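PDB 1Z4E: transcriptional regulator from Bacillus halodurans, which has the GNAT fold and is probably an acyltransferase. Local coordinates for residues Phe74-Ile88 with Ala110-Leu124. Residues are numbered along the deposited sequence; the frame is centred on the assembly and turned at random.
Sequences FTPYLTYQGSWRATI and AIERAKERGCHLIQL
A86 N bonds to L121 O and A86 O takes Q123 N (2.8 Å), tying parallel strands 84-88 and 121-124, whose axes cross at 28°; I88 N to Q123 O continues the ladder. H120 N adds a separate bond to W84 O, where the chain turns a corner. A water joins W84 N to G118 O, where a Schellman motif ends the helix. Polar side chains meet on the face of T87 and Q123. The amide of Q123 donates NE2 to T87 OG1 (3.0 Å) within its own plane, while OE1 receives R85 NH1 at 3.1 Å and also K150 of the second subunit. R85, extended from CG to NE, lays its CD against L121 CD1 (3.5 Å) and sends NH2 to T79 OG1. A leucine in place of R85 would probably cost Q123 OE1 one donor, leaving K150 of the second subunit to hold it, and take the NH2 donor from T79 OG1. Apolar packing fills the opposite face, under helix 110-116: A86 CB presses on A114 CB at 3.4 Å, and I88 CD1 on I122 CD1. F74, from the adjoining strand, takes R117 CG over its ring centre (3.8 Å) and C119 SG at its edge; the bend at chi2 (-63°) folds R117 back across that ring, its guanidinium salt-bridged to E56. Helix packed over two parallel strands makes this the right-handed beta-alpha-beta crossover of the GNAT fold, whose sheet continues antiparallel into the second subunit.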
loop_
_atom_site.group_PDB
_atom_site.type_symbol
_atom_site.label_atom_id
_atom_site.label_comp_id
_atom_site.label_asym_id
_atom_site.label_seq_id
_atom_site.Cartn_x
_atom_site.Cartn_y
_atom_site.Cartn_z
ATOM N N PHE A 74 -4.259 2.490 7.078
ATOM C CA PHE A 74 -5.650 2.609 6.643
ATOM C C PHE A 74 -5.705 3.821 5.731
ATOM O O PHE A 74 -5.386 4.931 6.155
ATOM C CB PHE A 74 -6.550 2.808 7.861
ATOM C CG PHE A 74 -6.330 1.787 8.935
ATOM C CD1 PHE A 74 -6.757 0.477 8.766
ATOM C CD2 PHE A 74 -5.660 2.130 10.108
ATOM C CE1 PHE A 74 -6.517 -0.487 9.752
ATOM C CE2 PHE A 74 -5.415 1.180 11.096
ATOM C CZ PHE A 74 -5.843 -0.130 10.919
ATOM N N THR A 75 -6.124 3.610 4.489
ATOM C CA THR A 75 -6.135 4.682 3.492
ATOM C C THR A 75 -7.402 4.740 2.632
ATOM O O THR A 75 -7.953 3.709 2.262
ATOM C CB THR A 75 -4.925 4.490 2.532
ATOM O OG1 THR A 75 -3.732 4.321 3.308
ATOM C CG2 THR A 75 -4.757 5.689 1.591
ATOM N N PRO A 76 -7.882 5.958 2.314
ATOM C CA PRO A 76 -9.081 6.086 1.478
ATOM C C PRO A 76 -8.679 6.061 0.003
ATOM O O PRO A 76 -7.606 6.541 -0.359
ATOM C CB PRO A 76 -9.645 7.444 1.886
ATOM C CG PRO A 76 -8.397 8.240 2.192
ATOM C CD PRO A 76 -7.561 7.240 2.976
ATOM N N TYR A 77 -9.541 5.494 -0.833
ATOM C CA TYR A 77 -9.322 5.413 -2.272
ATOM C C TYR A 77 -10.674 5.695 -2.935
ATOM O O TYR A 77 -11.713 5.612 -2.281
ATOM C CB TYR A 77 -8.863 4.004 -2.670
ATOM C CG TYR A 77 -7.555 3.567 -2.052
ATOM C CD1 TYR A 77 -6.337 3.795 -2.696
ATOM C CD2 TYR A 77 -7.538 2.926 -0.820
ATOM C CE1 TYR A 77 -5.123 3.380 -2.112
ATOM C CE2 TYR A 77 -6.355 2.516 -0.235
ATOM C CZ TYR A 77 -5.154 2.738 -0.878
ATOM O OH TYR A 77 -4.001 2.291 -0.276
ATOM N N LEU A 78 -10.656 6.027 -4.224
ATOM C CA LEU A 78 -11.896 6.271 -4.961
ATOM C C LEU A 78 -12.470 4.941 -5.442
ATOM O O LEU A 78 -13.675 4.809 -5.646
ATOM C CB LEU A 78 -11.642 7.154 -6.188
ATOM C CG LEU A 78 -11.286 8.625 -5.970
ATOM C CD1 LEU A 78 -11.086 9.289 -7.329
ATOM C CD2 LEU A 78 -12.401 9.320 -5.189
ATOM N N THR A 79 -11.600 3.955 -5.627
ATOM C CA THR A 79 -12.029 2.649 -6.112
ATOM C C THR A 79 -12.927 1.910 -5.133
ATOM O O THR A 79 -12.930 2.203 -3.930
ATOM C CB THR A 79 -10.818 1.762 -6.453
ATOM O OG1 THR A 79 -9.963 1.664 -5.309
ATOM C CG2 THR A 79 -10.038 2.365 -7.616
ATOM N N TYR A 80 -13.679 0.944 -5.662
ATOM C CA TYR A 80 -14.622 0.166 -4.870
ATOM C C TYR A 80 -15.591 1.138 -4.203
ATOM O O TYR A 80 -15.891 1.029 -3.012
ATOM C CB TYR A 80 -13.875 -0.664 -3.824
ATOM C CG TYR A 80 -13.192 -1.873 -4.419
ATOM C CD1 TYR A 80 -13.867 -3.090 -4.533
ATOM C CD2 TYR A 80 -11.888 -1.794 -4.903
ATOM C CE1 TYR A 80 -13.256 -4.197 -5.116
ATOM C CE2 TYR A 80 -11.269 -2.896 -5.491
ATOM C CZ TYR A 80 -11.959 -4.091 -5.591
ATOM O OH TYR A 80 -11.351 -5.185 -6.156
ATOM N N GLN A 81 -16.066 2.096 -4.994
ATOM C CA GLN A 81 -17.002 3.110 -4.525
ATOM C C GLN A 81 -16.504 3.843 -3.278
ATOM O O GLN A 81 -17.179 3.889 -2.243
ATOM C CB GLN A 81 -18.371 2.469 -4.275
ATOM C CG GLN A 81 -18.959 1.851 -5.543
ATOM C CD GLN A 81 -20.295 1.166 -5.319
ATOM O OE1 GLN A 81 -21.250 1.779 -4.840
ATOM N NE2 GLN A 81 -20.370 -0.112 -5.678
ATOM N N GLY A 82 -15.308 4.414 -3.395
ATOM C CA GLY A 82 -14.707 5.170 -2.306
ATOM C C GLY A 82 -14.430 4.399 -1.031
ATOM O O GLY A 82 -14.616 4.927 0.068
ATOM N N SER A 83 -13.970 3.162 -1.173
ATOM C CA SER A 83 -13.682 2.302 -0.029
ATOM C C SER A 83 -12.294 2.510 0.548
ATOM O O SER A 83 -11.326 2.667 -0.189
ATOM C CB SER A 83 -13.781 0.818 -0.422
ATOM O OG SER A 83 -15.096 0.426 -0.746
ATOM N N TRP A 84 -12.214 2.499 1.874
ATOM C CA TRP A 84 -10.942 2.598 2.567
ATOM C C TRP A 84 -10.344 1.190 2.523
ATOM O O TRP A 84 -11.079 0.206 2.552
ATOM C CB TRP A 84 -11.154 2.971 4.034
ATOM C CG TRP A 84 -11.268 4.431 4.297
ATOM C CD1 TRP A 84 -12.257 5.270 3.871
ATOM C CD2 TRP A 84 -10.373 5.227 5.080
ATOM N NE1 TRP A 84 -12.033 6.542 4.344
ATOM C CE2 TRP A 84 -10.882 6.543 5.088
ATOM C CE3 TRP A 84 -9.187 4.955 5.777
ATOM C CZ2 TRP A 84 -10.246 7.593 5.769
ATOM C CZ3 TRP A 84 -8.553 5.998 6.454
ATOM C CH2 TRP A 84 -9.086 7.302 6.444
ATOM N N ARG A 85 -9.021 1.094 2.449
ATOM C CA ARG A 85 -8.354 -0.202 2.446
ATOM C C ARG A 85 -7.313 -0.195 3.548
ATOM O O ARG A 85 -6.788 0.863 3.907
ATOM C CB ARG A 85 -7.614 -0.461 1.133
ATOM C CG ARG A 85 -8.448 -0.355 -0.124
ATOM C CD ARG A 85 -7.615 -0.797 -1.316
ATOM N NE ARG A 85 -8.259 -0.489 -2.586
ATOM C CZ ARG A 85 -7.819 -0.911 -3.769
ATOM N NH1 ARG A 85 -6.729 -1.669 -3.836
ATOM N NH2 ARG A 85 -8.456 -0.562 -4.883
ATOM N N ALA A 86 -7.024 -1.372 4.088
ATOM C CA ALA A 86 -5.992 -1.511 5.099
ATOM C C ALA A 86 -4.866 -2.289 4.418
ATOM O O ALA A 86 -5.111 -3.351 3.839
ATOM C CB ALA A 86 -6.510 -2.298 6.302
ATOM N N THR A 87 -3.650 -1.752 4.468
ATOM C CA THR A 87 -2.497 -2.429 3.885
ATOM C C THR A 87 -1.573 -2.857 5.021
ATOM O O THR A 87 -1.147 -2.031 5.842
ATOM C CB THR A 87 -1.700 -1.506 2.928
ATOM O OG1 THR A 87 -2.554 -1.062 1.872
ATOM C CG2 THR A 87 -0.513 -2.247 2.328
ATOM N N ILE A 88 -1.289 -4.154 5.073
ATOM C CA ILE A 88 -0.402 -4.721 6.079
ATOM C C ILE A 88 0.976 -4.835 5.453
ATOM O O ILE A 88 1.100 -5.248 4.296
ATOM C CB ILE A 88 -0.871 -6.118 6.508
ATOM C CG1 ILE A 88 -2.195 -6.001 7.264
ATOM C CG2 ILE A 88 0.195 -6.787 7.371
ATOM C CD1 ILE A 88 -2.776 -7.334 7.682
ATOM N N ALA A 110 -5.150 -7.524 13.259
ATOM C CA ALA A 110 -5.056 -6.391 12.343
ATOM C C ALA A 110 -6.274 -6.326 11.425
ATOM O O ALA A 110 -6.766 -5.241 11.118
ATOM C CB ALA A 110 -3.777 -6.496 11.512
ATOM N N ILE A 111 -6.747 -7.486 10.981
ATOM C CA ILE A 111 -7.918 -7.547 10.109
ATOM C C ILE A 111 -9.166 -7.038 10.828
ATOM O O ILE A 111 -9.982 -6.328 10.238
ATOM C CB ILE A 111 -8.178 -8.986 9.620
ATOM C CG1 ILE A 111 -7.060 -9.418 8.670
ATOM C CG2 ILE A 111 -9.538 -9.068 8.938
ATOM C CD1 ILE A 111 -7.180 -10.850 8.203
ATOM N N GLU A 112 -9.327 -7.409 12.095
ATOM C CA GLU A 112 -10.483 -6.943 12.856
ATOM C C GLU A 112 -10.380 -5.440 13.056
ATOM O O GLU A 112 -11.384 -4.726 13.061
ATOM C CB GLU A 112 -10.558 -7.650 14.212
ATOM C CG GLU A 112 -11.059 -9.072 14.090
ATOM C CD GLU A 112 -12.347 -9.141 13.287
ATOM O OE1 GLU A 112 -13.306 -8.432 13.669
ATOM O OE2 GLU A 112 -12.395 -9.894 12.281
ATOM N N ARG A 113 -9.150 -4.975 13.231
ATOM C CA ARG A 113 -8.865 -3.559 13.410
ATOM C C ARG A 113 -9.335 -2.827 12.149
ATOM O O ARG A 113 -10.019 -1.805 12.229
ATOM C CB ARG A 113 -7.357 -3.372 13.598
ATOM C CG ARG A 113 -6.896 -1.953 13.888
ATOM C CD ARG A 113 -6.817 -1.697 15.374
ATOM N NE ARG A 113 -6.009 -0.519 15.693
ATOM C CZ ARG A 113 -5.919 0.006 16.912
ATOM N NH1 ARG A 113 -6.588 -0.544 17.917
ATOM N NH2 ARG A 113 -5.168 1.078 17.127
ATOM N N ALA A 114 -8.971 -3.369 10.988
ATOM C CA ALA A 114 -9.354 -2.788 9.701
ATOM C C ALA A 114 -10.872 -2.711 9.550
ATOM O O ALA A 114 -11.397 -1.693 9.098
ATOM C CB ALA A 114 -8.760 -3.601 8.558
ATOM N N LYS A 115 -11.574 -3.785 9.907
ATOM C CA LYS A 115 -13.033 -3.790 9.812
ATOM C C LYS A 115 -13.582 -2.679 10.707
ATOM O O LYS A 115 -14.495 -1.943 10.315
ATOM C CB LYS A 115 -13.608 -5.139 10.259
ATOM C CG LYS A 115 -13.293 -6.301 9.331
ATOM C CD LYS A 115 -13.827 -7.597 9.913
ATOM C CE LYS A 115 -13.541 -8.793 9.017
ATOM N NZ LYS A 115 -14.008 -10.052 9.668
ATOM N N GLU A 116 -13.020 -2.564 11.908
ATOM C CA GLU A 116 -13.430 -1.530 12.859
ATOM C C GLU A 116 -13.290 -0.137 12.251
ATOM O O GLU A 116 -14.131 0.734 12.483
ATOM C CB GLU A 116 -12.571 -1.594 14.125
ATOM C CG GLU A 116 -13.003 -2.620 15.151
ATOM C CD GLU A 116 -11.933 -2.858 16.206
ATOM O OE1 GLU A 116 -11.119 -1.939 16.452
ATOM O OE2 GLU A 116 -11.908 -3.960 16.792
ATOM N N ARG A 117 -12.217 0.068 11.488
ATOM C CA ARG A 117 -11.952 1.356 10.847
ATOM C C ARG A 117 -12.823 1.594 9.619
ATOM O O ARG A 117 -12.739 2.649 8.992
ATOM C CB ARG A 117 -10.484 1.455 10.417
ATOM C CG ARG A 117 -9.479 1.447 11.543
ATOM C CD ARG A 117 -9.640 2.645 12.462
ATOM N NE ARG A 117 -8.659 2.592 13.539
ATOM C CZ ARG A 117 -7.443 3.125 13.485
ATOM N NH1 ARG A 117 -7.034 3.780 12.405
ATOM N NH2 ARG A 117 -6.622 2.983 14.514
ATOM N N GLY A 118 -13.642 0.614 9.260
ATOM C CA GLY A 118 -14.505 0.780 8.104
ATOM C C GLY A 118 -13.882 0.429 6.761
ATOM O O GLY A 118 -14.397 0.832 5.716
ATOM N N CYS A 119 -12.773 -0.310 6.775
ATOM C CA CYS A 119 -12.111 -0.720 5.536
ATOM C C CYS A 119 -12.913 -1.832 4.872
ATOM O O CYS A 119 -13.479 -2.682 5.557
ATOM C CB CYS A 119 -10.700 -1.232 5.834
ATOM S SG CYS A 119 -9.604 0.034 6.462
ATOM N N HIS A 120 -12.963 -1.835 3.544
ATOM C CA HIS A 120 -13.707 -2.873 2.848
ATOM C C HIS A 120 -12.817 -3.986 2.312
ATOM O O HIS A 120 -13.301 -5.012 1.831
ATOM C CB HIS A 120 -14.559 -2.260 1.738
ATOM C CG HIS A 120 -15.640 -1.361 2.254
ATOM N ND1 HIS A 120 -16.210 -1.530 3.498
ATOM C CD2 HIS A 120 -16.261 -0.294 1.697
ATOM C CE1 HIS A 120 -17.136 -0.606 3.685
ATOM N NE2 HIS A 120 -17.187 0.156 2.607
ATOM N N LEU A 121 -11.512 -3.789 2.391
ATOM C CA LEU A 121 -10.593 -4.832 1.969
ATOM C C LEU A 121 -9.246 -4.645 2.647
ATOM O O LEU A 121 -8.889 -3.545 3.075
ATOM C CB LEU A 121 -10.451 -4.868 0.443
ATOM C CG LEU A 121 -9.655 -3.851 -0.363
ATOM C CD1 LEU A 121 -8.168 -4.044 -0.117
ATOM C CD2 LEU A 121 -9.958 -4.055 -1.844
ATOM N N ILE A 122 -8.523 -5.741 2.795
ATOM C CA ILE A 122 -7.212 -5.676 3.398
ATOM C C ILE A 122 -6.275 -6.273 2.356
ATOM O O ILE A 122 -6.656 -7.188 1.617
ATOM C CB ILE A 122 -7.192 -6.427 4.764
ATOM C CG1 ILE A 122 -5.819 -6.284 5.417
ATOM C CG2 ILE A 122 -7.581 -7.870 4.583
ATOM C CD1 ILE A 122 -5.846 -6.531 6.917
ATOM N N GLN A 123 -5.072 -5.720 2.256
ATOM C CA GLN A 123 -4.110 -6.171 1.262
ATOM C C GLN A 123 -2.681 -6.117 1.768
ATOM O O GLN A 123 -2.382 -5.473 2.781
ATOM C CB GLN A 123 -4.222 -5.291 0.015
ATOM C CG GLN A 123 -4.204 -3.799 0.351
ATOM C CD GLN A 123 -4.328 -2.897 -0.872
ATOM O OE1 GLN A 123 -4.988 -3.242 -1.851
ATOM N NE2 GLN A 123 -3.706 -1.724 -0.804
ATOM N N LEU A 124 -1.807 -6.814 1.055
ATOM C CA LEU A 124 -0.389 -6.840 1.376
ATOM C C LEU A 124 0.346 -7.530 0.241
ATOM O O LEU A 124 -0.276 -8.181 -0.609
ATOM C CB LEU A 124 -0.120 -7.602 2.680
ATOM C CG LEU A 124 -0.218 -9.130 2.615
ATOM C CD1 LEU A 124 0.839 -9.747 3.502
ATOM C CD2 LEU A 124 -1.599 -9.574 3.031
HETATM O O HOH W 1 -14.596 2.194 3.353
#